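Local coordinates for COBE (PDB 2W6K), which probably takes part in the biosynthesis of cobalamin (vitamin B12), as a small protein of the CbiG C-terminal family, at residues I13-R19 with R130-A136; A24-R28 with L60-L66; R33-H38 with L122-R126; L74-L79 with A105-L110. All coordinates share one frame; numbering follows the deposited sequence.

Contact 1. Residues I13-R19 with R130-A136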
loop_
_atom_site.group_PDB
_atom_site.type_symbol
_atom_site.label_atom_id
_atom_site.label_comp_id
_atom_site.label_asym_id
_atom_site.label_seq_id
_atom_site.Cartn_x
_atom_site.Cartn_y
_atom_site.Cartn_z
ATOM N N ILE A 13 -5.648 2.458 0.944
ATOM C CA ILE A 13 -4.799 1.521 0.223
ATOM C C ILE A 13 -3.748 0.959 1.157
ATOM O O ILE A 13 -3.152 1.718 1.909
ATOM C CB ILE A 13 -4.058 2.212 -0.924
ATOM C CG1 ILE A 13 -5.038 2.864 -1.934
ATOM C CG2 ILE A 13 -3.107 1.247 -1.648
ATOM C CD1 ILE A 13 -6.010 1.870 -2.565
ATOM N N ALA A 14 -3.496 -0.340 1.061
ATOM C CA ALA A 14 -2.370 -0.925 1.826
ATOM C C ALA A 14 -1.265 -1.295 0.859
ATOM O O ALA A 14 -1.512 -2.085 -0.042
ATOM C CB ALA A 14 -2.815 -2.154 2.576
ATOM N N GLY A 15 -0.052 -0.756 1.068
ATOM C CA GLY A 15 1.113 -1.106 0.271
ATOM C C GLY A 15 1.896 -2.166 1.019
ATOM O O GLY A 15 1.983 -2.125 2.259
ATOM N N ILE A 16 2.415 -3.151 0.292
ATOM C CA ILE A 16 3.058 -4.299 0.954
ATOM C C ILE A 16 4.363 -4.632 0.251
ATOM O O ILE A 16 4.396 -4.710 -0.971
ATOM C CB ILE A 16 2.140 -5.561 0.909
ATOM C CG1 ILE A 16 0.814 -5.281 1.629
ATOM C CG2 ILE A 16 2.900 -6.804 1.533
ATOM C CD1 ILE A 16 -0.213 -6.469 1.680
ATOM N N GLY A 17 5.417 -4.866 1.042
ATOM C CA GLY A 17 6.709 -5.350 0.541
ATOM C C GLY A 17 7.081 -6.504 1.443
ATOM O O GLY A 17 6.840 -6.439 2.660
ATOM N N CYS A 18 7.578 -7.608 0.876
ATOM C CA CYS A 18 7.801 -8.796 1.712
ATOM C C CYS A 18 8.873 -9.702 1.132
ATOM O O CYS A 18 9.176 -9.605 -0.062
ATOM C CB CYS A 18 6.492 -9.569 1.951
ATOM S SG CYS A 18 5.749 -10.293 0.449
ATOM N N ARG A 19 9.437 -10.549 1.992
ATOM C CA ARG A 19 10.398 -11.574 1.599
ATOM C C ARG A 19 9.731 -12.647 0.747
ATOM O O ARG A 19 8.523 -12.875 0.847
ATOM C CB ARG A 19 11.050 -12.221 2.840
ATOM C CG ARG A 19 11.746 -11.227 3.775
ATOM C CD ARG A 19 13.038 -10.703 3.150
ATOM N NE ARG A 19 13.941 -10.097 4.136
ATOM C CZ ARG A 19 15.244 -9.904 3.943
ATOM N NH1 ARG A 19 15.827 -10.276 2.806
ATOM N NH2 ARG A 19 15.971 -9.339 4.892
ATOM N N ARG A 130 9.830 -10.284 7.941
ATOM C CA ARG A 130 9.480 -10.811 6.644
ATOM C C ARG A 130 8.671 -9.847 5.771
ATOM O O ARG A 130 8.714 -9.954 4.555
ATOM C CB ARG A 130 8.856 -12.210 6.747
ATOM C CG ARG A 130 9.816 -13.272 7.356
ATOM C CD ARG A 130 10.808 -13.827 6.328
ATOM N NE ARG A 130 11.956 -14.511 6.933
ATOM C CZ ARG A 130 13.231 -14.212 6.689
ATOM N NH1 ARG A 130 13.555 -13.244 5.842
ATOM N NH2 ARG A 130 14.198 -14.896 7.285
ATOM N N ALA A 131 8.004 -8.861 6.371
ATOM C CA ALA A 131 7.152 -7.958 5.563
ATOM C C ALA A 131 7.006 -6.557 6.147
ATOM O O ALA A 131 7.205 -6.338 7.338
ATOM C CB ALA A 131 5.782 -8.591 5.403
ATOM N N SER A 132 6.596 -5.598 5.304
ATOM C CA SER A 132 6.288 -4.260 5.772
ATOM C C SER A 132 4.960 -3.868 5.132
ATOM O O SER A 132 4.719 -4.213 3.982
ATOM C CB SER A 132 7.329 -3.235 5.323
ATOM O OG SER A 132 8.446 -3.224 6.220
ATOM N N ILE A 133 4.138 -3.157 5.888
ATOM C CA ILE A 133 2.858 -2.689 5.357
ATOM C C ILE A 133 2.668 -1.197 5.653
ATOM O O ILE A 133 2.974 -0.710 6.757
ATOM C CB ILE A 133 1.670 -3.545 5.882
ATOM C CG1 ILE A 133 1.866 -5.014 5.438
ATOM C CG2 ILE A 133 0.334 -2.974 5.389
ATOM C CD1 ILE A 133 0.704 -5.946 5.644
ATOM N N ALA A 134 2.214 -0.444 4.654
ATOM C CA ALA A 134 1.893 0.971 4.881
ATOM C C ALA A 134 0.485 1.267 4.392
ATOM O O ALA A 134 -0.019 0.602 3.501
ATOM C CB ALA A 134 2.884 1.884 4.181
ATOM N N LEU A 135 -0.099 2.310 4.936
ATOM C CA LEU A 135 -1.478 2.686 4.565
ATOM C C LEU A 135 -1.506 4.093 4.012
ATOM O O LEU A 135 -0.872 4.988 4.554
ATOM C CB LEU A 135 -2.420 2.577 5.780
ATOM C CG LEU A 135 -2.453 1.234 6.526
ATOM C CD1 LEU A 135 -3.334 1.397 7.784
ATOM C CD2 LEU A 135 -2.997 0.158 5.600
ATOM N N ALA A 136 -2.246 4.287 2.927
ATOM C CA ALA A 136 -2.399 5.624 2.366
ATOM C C ALA A 136 -3.867 5.917 2.157
ATOM O O ALA A 136 -4.662 5.030 1.836
ATOM C CB ALA A 136 -1.624 5.772 1.037
#
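From Ile-13 to Cys-18 the chain runs antiparallel (158°) to Ala-131 through Ala-136, the strand axes 4.6 Å apart at closest approach, and the nearly straight backbone bonds of Ile-13 with Ala-136, Gly-15 with Ala-134 and Gly-17 with Ser-132 form a regular ladder. Beyond the strands one more rung follows, Arg-19 N to Arg-130 O at 2.7 Å. In the non-hydrogen-bonded pairs, CA-H groups lean on carbonyls, as with Ile-133 CA and Gly-15 O at 3.3 Å.

One face, beneath helix 24-37, carries Ala-14, Cys-18, Ala-131 and the larger Ile-16, Ile-133 and Leu-135. Ile-16 and Ile-133 lie side by side, pointing the same way, because both hold CG1 beside the backbone N (chi1 -60° and -61°); their CG1 atoms meet at 4.0 Å. The branched end of Leu-135 reaches across and lays CD2 against the lone methyl of Ala-14, CB, 3.8 Å away. Cys-18 CB and Ala-131 CB touch at 3.7 Å where the CA atoms of the two strands are nearest, 4.0 Å.

The other face is small from Gly-15 and Gly-17 to Ser-132 and Ala-134, so helix 102-115 can come down close to the backbone; Ile-13, at its end, reaches Leu-110 and Ala-111 of that helix. Ser-132, the polar member, bonds its OG to Ser-127. Such a pair suits the centre of a layered alpha/beta fold, where buried backbone polar groups are satisfied strand to strand.

Contact 2. Residues A24-R28 with L60-L66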
loop_
_atom_site.group_PDB
_atom_site.type_symbol
_atom_site.label_atom_id
_atom_site.label_comp_id
_atom_site.label_asym_id
_atom_site.label_seq_id
_atom_site.Cartn_x
_atom_site.Cartn_y
_atom_site.Cartn_z
ATOM N N ALA A 24 0.088 -15.779 2.771
ATOM C CA ALA A 24 -1.104 -14.924 2.880
ATOM C C ALA A 24 -1.505 -14.743 4.349
ATOM O O ALA A 24 -1.895 -13.654 4.764
ATOM C CB ALA A 24 -2.278 -15.505 2.084
ATOM N N GLU A 25 -1.365 -15.818 5.137
ATOM C CA GLU A 25 -1.728 -15.762 6.563
ATOM C C GLU A 25 -0.838 -14.746 7.317
ATOM O O GLU A 25 -1.333 -13.939 8.104
ATOM C CB GLU A 25 -1.664 -17.175 7.167
ATOM C CG GLU A 25 -2.604 -18.185 6.463
ATOM C CD GLU A 25 -1.909 -19.116 5.426
ATOM O OE1 GLU A 25 -1.978 -20.360 5.627
ATOM O OE2 GLU A 25 -1.317 -18.641 4.409
ATOM N N HIS A 26 0.457 -14.749 7.024
ATOM C CA HIS A 26 1.393 -13.846 7.655
ATOM C C HIS A 26 1.058 -12.429 7.249
ATOM O O HIS A 26 0.899 -11.529 8.114
ATOM C CB HIS A 26 2.807 -14.173 7.215
ATOM C CG HIS A 26 3.852 -13.354 7.900
ATOM N ND1 HIS A 26 4.717 -13.888 8.828
ATOM C CD2 HIS A 26 4.175 -12.043 7.790
ATOM C CE1 HIS A 26 5.537 -12.942 9.256
ATOM N NE2 HIS A 26 5.221 -11.811 8.650
ATOM N N LEU A 27 0.903 -12.219 5.944
ATOM C CA LEU A 27 0.591 -10.874 5.453
ATOM C C LEU A 27 -0.715 -10.380 6.071
ATOM O O LEU A 27 -0.813 -9.214 6.473
ATOM C CB LEU A 27 0.498 -10.854 3.916
ATOM C CG LEU A 27 1.810 -11.133 3.173
ATOM C CD1 LEU A 27 1.624 -11.099 1.695
ATOM C CD2 LEU A 27 2.843 -10.081 3.573
ATOM N N ARG A 28 -1.719 -11.257 6.146
ATOM C CA ARG A 28 -3.023 -10.828 6.676
ATOM C C ARG A 28 -2.903 -10.388 8.134
ATOM O O ARG A 28 -3.513 -9.395 8.524
ATOM C CB ARG A 28 -4.076 -11.940 6.541
ATOM C CG ARG A 28 -5.435 -11.496 7.086
ATOM C CD ARG A 28 -6.483 -12.584 6.978
ATOM N NE ARG A 28 -6.133 -13.738 7.801
ATOM C CZ ARG A 28 -6.574 -14.977 7.578
ATOM N NH1 ARG A 28 -6.195 -15.974 8.368
ATOM N NH2 ARG A 28 -7.406 -15.230 6.578
ATOM N N LEU A 60 0.665 -12.706 -2.127
ATOM C CA LEU A 60 -0.136 -11.489 -2.335
ATOM C C LEU A 60 -1.405 -11.771 -3.111
ATOM O O LEU A 60 -2.482 -11.240 -2.786
ATOM C CB LEU A 60 0.682 -10.367 -3.010
ATOM C CG LEU A 60 1.555 -9.539 -2.056
ATOM C CD1 LEU A 60 2.535 -8.697 -2.890
ATOM C CD2 LEU A 60 0.726 -8.653 -1.090
ATOM N N ARG A 61 -1.291 -12.625 -4.127
ATOM C CA ARG A 61 -2.473 -12.986 -4.858
ATOM C C ARG A 61 -3.481 -13.719 -3.981
ATOM O O ARG A 61 -4.700 -13.473 -4.092
ATOM C CB ARG A 61 -2.113 -13.765 -6.113
ATOM C CG ARG A 61 -1.524 -12.845 -7.199
ATOM C CD ARG A 61 -1.637 -13.488 -8.574
ATOM N NE ARG A 61 -0.873 -14.733 -8.674
ATOM C CZ ARG A 61 0.435 -14.826 -8.896
ATOM N NH1 ARG A 61 1.183 -13.742 -9.010
ATOM N NH2 ARG A 61 1.006 -16.025 -8.979
ATOM N N GLN A 62 -2.992 -14.592 -3.091
ATOM C CA GLN A 62 -3.918 -15.326 -2.205
ATOM C C GLN A 62 -4.576 -14.365 -1.245
ATOM O O GLN A 62 -5.792 -14.489 -0.954
ATOM C CB GLN A 62 -3.196 -16.427 -1.429
ATOM C CG GLN A 62 -2.765 -17.647 -2.314
ATOM C CD GLN A 62 -1.942 -18.653 -1.536
ATOM O OE1 GLN A 62 -2.088 -18.776 -0.315
ATOM N NE2 GLN A 62 -1.050 -19.360 -2.227
ATOM N N LEU A 63 -3.803 -13.403 -0.739
ATOM C CA LEU A 63 -4.370 -12.370 0.160
ATOM C C LEU A 63 -5.454 -11.580 -0.548
ATOM O O LEU A 63 -6.521 -11.311 0.028
ATOM C CB LEU A 63 -3.277 -11.410 0.677
ATOM C CG LEU A 63 -3.784 -10.376 1.689
ATOM C CD1 LEU A 63 -4.459 -11.048 2.895
ATOM C CD2 LEU A 63 -2.602 -9.544 2.144
ATOM N N ALA A 64 -5.209 -11.228 -1.809
ATOM C CA ALA A 64 -6.219 -10.471 -2.563
ATOM C C ALA A 64 -7.502 -11.318 -2.663
ATOM O O ALA A 64 -8.589 -10.816 -2.496
ATOM C CB ALA A 64 -5.720 -10.094 -3.937
ATOM N N THR A 65 -7.349 -12.613 -2.890
ATOM C CA THR A 65 -8.505 -13.483 -3.045
ATOM C C THR A 65 -9.279 -13.587 -1.741
ATOM O O THR A 65 -10.521 -13.491 -1.745
ATOM C CB THR A 65 -8.083 -14.858 -3.568
ATOM O OG1 THR A 65 -7.745 -14.714 -4.955
ATOM C CG2 THR A 65 -9.244 -15.878 -3.447
ATOM N N LEU A 66 -8.559 -13.747 -0.637
ATOM C CA LEU A 66 -9.186 -13.760 0.702
ATOM C C LEU A 66 -10.015 -12.506 0.942
ATOM O O LEU A 66 -11.136 -12.577 1.443
ATOM C CB LEU A 66 -8.103 -13.821 1.779
ATOM C CG LEU A 66 -7.431 -15.197 1.864
ATOM C CD1 LEU A 66 -6.208 -15.115 2.759
ATOM C CD2 LEU A 66 -8.435 -16.248 2.377
HETATM O O HOH W 1 0.121 -18.308 1.257
#
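Ala-24 presses its CB against helix 58-67 between Gln-62 CB, at 3.7 Å, and the backbone N of Leu-63; so short a side chain allows the two helix axes to pass 8.8 Å apart, crossing at -65°. The dense part lies deeper, toward the sheet. Leu-63 has CG anti to its backbone N (chi1 -176°) and spreads its methyls in a fork over helix 24-37, CD2 reaching Leu-27 CB and CD1 reaching Arg-28 CB, each at 3.8 Å. Leu-27 in turn sends CD1 across the tip of Leu-60, meeting CD2 at 3.8 Å, with the two side chains at about a right angle. Branched leucines suit this place, since each fills the gap between a neighbouring helix and Ile-16 of the strand below.

The two helices belong to successive beta-alpha-beta crossovers, joining strand 12-18 to 47-51 and 47-51 to 71-74, and both cover the same face of the sheet.

Toward solvent the packing gives way to longer, polar groups. Leu-66 extends CD1 to Arg-28 NH2, 4.0 Å off, the two side chains crossing at about a right angle in van der Waals contact alone. Also on the outer side, nearer the start of helix 24-37, a water takes the N-H of Ala-24 at 2.9 Å and donates at 2.8 Å to OE1 of Gln-62, whose amide is carried out by a chain extended beyond CG; the further bond of this water to Glu-25 OE2 is weak.

Contact 3. Residues R33-H38 with L122-R126; sequences RTLGEH and LGAKR. With SO4 (sulfate ion), chain B.
Glu-37 and Arg-126 carry the ionic part of the contact, a salt bridge between OE2 and NH1; that nitrogen lies 3.0 Å from both Glu-37 OE2 and OE1. Carboxylate and guanidinium planes stand 76° apart, so NH1 alone faces the carboxylate and the flat two-nitrogen pairing is absent. Arg-126 gets there with CG anti to the backbone N and the chain straight to NE; the last torsion (chi4 83°) then turns the guanidinium out of line with the stem, bringing NH1 to the carboxylate.

Along that extended stem the contact is van der Waals. Thr-34 OG1, already bonded to the carbonyl of Leu-30 one turn back, lies 3.4 Å from Arg-126 CD, and Arg-33 CB lies 3.9 Å from Arg-126 NE; the long aliphatic stem of an arginine can pass both and still deliver its charge to Glu-37.

At the other end the interaction is CH-pi. Leu-122 CB sits over a face of the His-38 ring, 4.1 Å from its centroid and 17° off the normal, while CD2 backs onto His-38 CB. A weak bond from His-38 ND1 to Thr-34 O may help to fix the rotation of the ring, and Gly-123, without a side chain, gives the imidazole space.

Lys-125 heads the other way and donates NZ to sulfate O3 at 2.9 Å, with Ser-88 O as another partner.

The contact ties the C-terminal end of helix 24-37 to the edge strand 119-127, interrupted here by a bulge or short loop, whose Leu-122 and Arg-126 pair through their backbones with strand 131-138.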
loop_
_atom_site.group_PDB
_atom_site.type_symbol
_atom_site.label_atom_id
_atom_site.label_comp_id
_atom_site.label_asym_id
_atom_site.label_seq_id
_atom_site.Cartn_x
_atom_site.Cartn_y
_atom_site.Cartn_z
ATOM N N ARG A 33 -2.982 -5.935 12.024
ATOM C CA ARG A 33 -2.320 -5.170 13.073
ATOM C C ARG A 33 -2.127 -3.715 12.655
ATOM O O ARG A 33 -2.381 -2.796 13.433
ATOM C CB ARG A 33 -0.971 -5.799 13.424
ATOM C CG ARG A 33 -0.848 -6.234 14.875
ATOM C CD ARG A 33 -1.559 -7.556 15.118
ATOM N NE ARG A 33 -3.003 -7.383 15.255
ATOM C CZ ARG A 33 -3.900 -8.307 14.928
ATOM N NH1 ARG A 33 -5.194 -8.062 15.087
ATOM N NH2 ARG A 33 -3.504 -9.475 14.441
ATOM N N THR A 34 -1.674 -3.516 11.421
ATOM C CA THR A 34 -1.373 -2.179 10.917
ATOM C C THR A 34 -2.643 -1.325 10.820
ATOM O O THR A 34 -2.659 -0.153 11.223
ATOM C CB THR A 34 -0.665 -2.267 9.550
ATOM O OG1 THR A 34 0.543 -3.035 9.688
ATOM C CG2 THR A 34 -0.295 -0.872 9.091
ATOM N N LEU A 35 -3.705 -1.944 10.326
ATOM C CA LEU A 35 -5.009 -1.310 10.246
ATOM C C LEU A 35 -5.515 -0.941 11.640
ATOM O O LEU A 35 -6.044 0.151 11.829
ATOM C CB LEU A 35 -6.014 -2.236 9.558
ATOM C CG LEU A 35 -5.812 -2.268 8.030
ATOM C CD1 LEU A 35 -6.520 -3.485 7.466
ATOM C CD2 LEU A 35 -6.273 -1.031 7.300
ATOM N N GLY A 36 -5.352 -1.858 12.588
ATOM C CA GLY A 36 -5.820 -1.652 13.988
ATOM C C GLY A 36 -5.172 -0.438 14.616
ATOM O O GLY A 36 -5.838 0.370 15.294
ATOM N N GLU A 37 -3.867 -0.294 14.393
ATOM C CA GLU A 37 -3.136 0.849 14.965
ATOM C C GLU A 37 -3.749 2.159 14.535
ATOM O O GLU A 37 -3.764 3.139 15.302
ATOM C CB GLU A 37 -1.676 0.789 14.554
ATOM C CG GLU A 37 -0.933 -0.324 15.223
ATOM C CD GLU A 37 0.563 -0.140 15.102
ATOM O OE1 GLU A 37 1.093 -0.212 13.970
ATOM O OE2 GLU A 37 1.206 0.067 16.155
ATOM N N HIS A 38 -4.249 2.192 13.302
ATOM C CA HIS A 38 -4.903 3.372 12.759
ATOM C C HIS A 38 -6.413 3.351 12.803
ATOM O O HIS A 38 -7.063 4.149 12.130
ATOM C CB HIS A 38 -4.389 3.654 11.352
ATOM C CG HIS A 38 -2.945 4.039 11.340
ATOM N ND1 HIS A 38 -1.934 3.135 11.108
ATOM C CD2 HIS A 38 -2.339 5.221 11.614
ATOM C CE1 HIS A 38 -0.766 3.755 11.181
ATOM N NE2 HIS A 38 -0.983 5.015 11.500
ATOM N N LEU A 122 -0.830 7.314 6.259
ATOM C CA LEU A 122 -1.426 7.421 7.616
ATOM C C LEU A 122 -0.351 7.475 8.680
ATOM O O LEU A 122 -0.542 8.039 9.781
ATOM C CB LEU A 122 -2.355 6.231 7.849
ATOM C CG LEU A 122 -3.752 6.415 7.260
ATOM C CD1 LEU A 122 -3.741 6.401 5.762
ATOM C CD2 LEU A 122 -4.591 5.290 7.821
ATOM N N GLY A 123 0.808 6.908 8.353
ATOM C CA GLY A 123 1.917 6.837 9.285
ATOM C C GLY A 123 3.048 6.091 8.643
ATOM O O GLY A 123 2.895 5.552 7.542
ATOM N N ALA A 124 4.185 6.023 9.329
ATOM C CA ALA A 124 5.270 5.170 8.902
ATOM C C ALA A 124 4.827 3.701 8.769
ATOM O O ALA A 124 3.954 3.227 9.505
ATOM C CB ALA A 124 6.416 5.272 9.909
ATOM N N LYS A 125 5.454 2.978 7.851
ATOM C CA LYS A 125 5.117 1.561 7.639
ATOM C C LYS A 125 5.349 0.773 8.914
ATOM O O LYS A 125 6.219 1.133 9.733
ATOM C CB LYS A 125 5.985 0.993 6.537
ATOM C CG LYS A 125 7.407 0.760 6.990
ATOM C CD LYS A 125 8.333 0.536 5.826
ATOM C CE LYS A 125 9.701 0.204 6.350
ATOM N NZ LYS A 125 10.740 0.384 5.313
ATOM N N ARG A 126 4.565 -0.289 9.086
ATOM C CA ARG A 126 4.787 -1.268 10.163
ATOM C C ARG A 126 5.552 -2.460 9.577
ATOM O O ARG A 126 5.243 -2.959 8.477
ATOM C CB ARG A 126 3.459 -1.676 10.791
ATOM C CG ARG A 126 3.580 -2.697 11.941
ATOM C CD ARG A 126 2.222 -2.955 12.605
ATOM N NE ARG A 126 2.351 -3.841 13.764
ATOM C CZ ARG A 126 2.693 -3.458 14.994
ATOM N NH1 ARG A 126 2.963 -2.186 15.267
ATOM N NH2 ARG A 126 2.777 -4.370 15.966
HETATM S S SO4 B . 9.596 -1.998 2.197
HETATM O O1 SO4 B . 10.212 -3.032 3.090
HETATM O O2 SO4 B . 10.330 -1.949 0.941
HETATM O O3 SO4 B . 9.700 -0.721 2.872
HETATM O O4 SO4 B . 8.228 -2.361 1.964
#

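Contact 4. Residues L74-L79 with A105-L110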
loop_
_atom_site.group_PDB
_atom_site.type_symbol
_atom_site.label_atom_id
_atom_site.label_comp_id
_atom_site.label_asym_id
_atom_site.label_seq_id
_atom_site.Cartn_x
_atom_site.Cartn_y
_atom_site.Cartn_z
ATOM N N LEU A 74 2.807 -2.186 -9.317
ATOM C CA LEU A 74 3.168 -0.936 -9.978
ATOM C C LEU A 74 4.619 -0.944 -10.470
ATOM O O LEU A 74 5.509 -1.525 -9.848
ATOM C CB LEU A 74 2.906 0.270 -9.056
ATOM C CG LEU A 74 1.406 0.523 -8.806
ATOM C CD1 LEU A 74 0.982 -0.064 -7.508
ATOM C CD2 LEU A 74 1.072 1.999 -8.860
ATOM N N ALA A 75 4.853 -0.245 -11.576
ATOM C CA ALA A 75 6.213 -0.185 -12.120
ATOM C C ALA A 75 7.172 0.455 -11.124
ATOM O O ALA A 75 6.820 1.448 -10.479
ATOM C CB ALA A 75 6.200 0.657 -13.428
ATOM N N PRO A 76 8.404 -0.079 -11.027
ATOM C CA PRO A 76 9.427 0.552 -10.202
ATOM C C PRO A 76 9.558 2.049 -10.531
ATOM O O PRO A 76 9.658 2.885 -9.618
ATOM C CB PRO A 76 10.695 -0.250 -10.567
ATOM C CG PRO A 76 10.167 -1.627 -10.882
ATOM C CD PRO A 76 8.881 -1.340 -11.635
ATOM N N ALA A 77 9.524 2.402 -11.821
ATOM C CA ALA A 77 9.695 3.813 -12.192
ATOM C C ALA A 77 8.562 4.678 -11.641
ATOM O O ALA A 77 8.781 5.838 -11.284
ATOM C CB ALA A 77 9.821 3.958 -13.714
ATOM N N VAL A 78 7.361 4.104 -11.541
ATOM C CA VAL A 78 6.244 4.811 -10.936
ATOM C C VAL A 78 6.485 5.069 -9.445
ATOM O O VAL A 78 6.265 6.176 -8.962
ATOM C CB VAL A 78 4.887 4.066 -11.111
ATOM C CG1 VAL A 78 3.815 4.739 -10.286
ATOM C CG2 VAL A 78 4.477 4.011 -12.607
ATOM N N LEU A 79 6.913 4.036 -8.726
ATOM C CA LEU A 79 7.199 4.139 -7.282
ATOM C C LEU A 79 8.264 5.188 -6.999
ATOM O O LEU A 79 8.181 5.917 -6.015
ATOM C CB LEU A 79 7.625 2.776 -6.716
ATOM C CG LEU A 79 6.561 1.655 -6.847
ATOM C CD1 LEU A 79 6.814 0.549 -5.820
ATOM C CD2 LEU A 79 5.099 2.153 -6.741
ATOM N N ALA A 105 5.764 3.606 -0.911
ATOM C CA ALA A 105 5.631 4.134 -2.286
ATOM C C ALA A 105 4.468 3.529 -3.020
ATOM O O ALA A 105 3.768 4.254 -3.715
ATOM C CB ALA A 105 6.921 3.948 -3.084
ATOM N N ALA A 106 4.225 2.223 -2.843
ATOM C CA ALA A 106 3.126 1.560 -3.584
ATOM C C ALA A 106 1.763 2.039 -3.065
ATOM O O ALA A 106 0.820 2.255 -3.847
ATOM C CB ALA A 106 3.236 0.042 -3.537
ATOM N N ALA A 107 1.683 2.253 -1.759
ATOM C CA ALA A 107 0.454 2.762 -1.151
ATOM C C ALA A 107 0.097 4.144 -1.719
ATOM O O ALA A 107 -1.032 4.353 -2.180
ATOM C CB ALA A 107 0.563 2.782 0.387
ATOM N N LEU A 108 1.057 5.072 -1.699
ATOM C CA LEU A 108 0.835 6.407 -2.205
ATOM C C LEU A 108 0.479 6.363 -3.693
ATOM O O LEU A 108 -0.494 7.003 -4.120
ATOM C CB LEU A 108 2.086 7.251 -1.982
ATOM C CG LEU A 108 2.315 7.714 -0.546
ATOM C CD1 LEU A 108 3.713 8.304 -0.453
ATOM C CD2 LEU A 108 1.231 8.737 -0.158
ATOM N N ALA A 109 1.281 5.633 -4.473
ATOM C CA ALA A 109 1.121 5.555 -5.942
ATOM C C ALA A 109 -0.245 5.073 -6.362
ATOM O O ALA A 109 -0.906 5.723 -7.188
ATOM C CB ALA A 109 2.230 4.701 -6.574
ATOM N N LEU A 110 -0.705 3.969 -5.773
ATOM C CA LEU A 110 -1.995 3.426 -6.129
ATOM C C LEU A 110 -3.121 4.353 -5.667
ATOM O O LEU A 110 -4.098 4.547 -6.398
ATOM C CB LEU A 110 -2.185 2.009 -5.568
ATOM C CG LEU A 110 -3.470 1.317 -6.020
ATOM C CD1 LEU A 110 -3.483 1.171 -7.577
ATOM C CD2 LEU A 110 -3.636 -0.030 -5.366
#
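Ala-109 offers a single methyl to three side chains of 74-79: its CB has Leu-74 CD2 at 3.7 Å, Leu-79 CD2 at 3.8 Å and Val-78 CG1 at 4.0 Å. How they converge is a matter of torsions. Leu-79 keeps CG beside its backbone N (chi1 -61°); its CB leaves alongside helix 102-115 rather than at it, and the end of the chain comes nearer, so that CD2 dips into the helix surface, 3.8 Å from Ala-106 CA as well as against Ala-109. Its CB meanwhile rests on Ala-105 CB at 3.9 Å. Leu-74 also has CG beside the backbone N, but its chi2 of 98° is unusual for leucine; the twist lays CD2 on Ala-109 while CD1 faces Leu-110 CB, 4.3 Å away. Val-78 reaches over with CG1, which stands anti to the backbone N (chi1 171°), and touches more lightly at the margin.

Alanines suit helix 105-110 here: Ala-105 and Ala-109, one turn apart, form a shallow surface into which branched leucines can settle. All of the cohesion is apolar, and no hydrogen bond links the two segments. The short helix that brings Val-78 and Leu-79 into place starts directly after Ala-75, its N-cap residue, with Pro-76 in the first turn and Ala-75 O accepting from Leu-79 N at 3.1 Å.

Leu-74 closes the outermost strand 71-74, paired by backbone bonds with Ser-50 and Asp-52, so the contact packs the strand end and helix 76-80 against helix 102-115. Ala-106 and Leu-110 of that helix rest on Ala-49 of strand 47-51, Leu-79 touches Ile-51, and Tyr-82 adds cover to Ala-109.

Contact 1 forms the central layer. Helix 24-37 covers one of its faces and takes part in contact 2, with helix 58-67, and in contact 3, with the sheet's edge strand; the centres of these two are about 17 Å apart. Ile-16 CD1 meets Leu-60 CD2 of contact 2 at 3.7 Å, while contact 3 joins through the backbone bond of Ile-133 N to Arg-126 O, 2.8 Å. Contact 4 covers the other face, its Ala-107 CB lying 3.7 Å from Gly-15 N. The sulfate, probably from the crystallisation liquor, is bonded by Lys-125, lies about 4 Å from the Ser-132 side chain (nearest atoms) and binds Ser-101, Val-102 and Ala-103, around the beginning of the helix used in contact 4; it may mark a pocket.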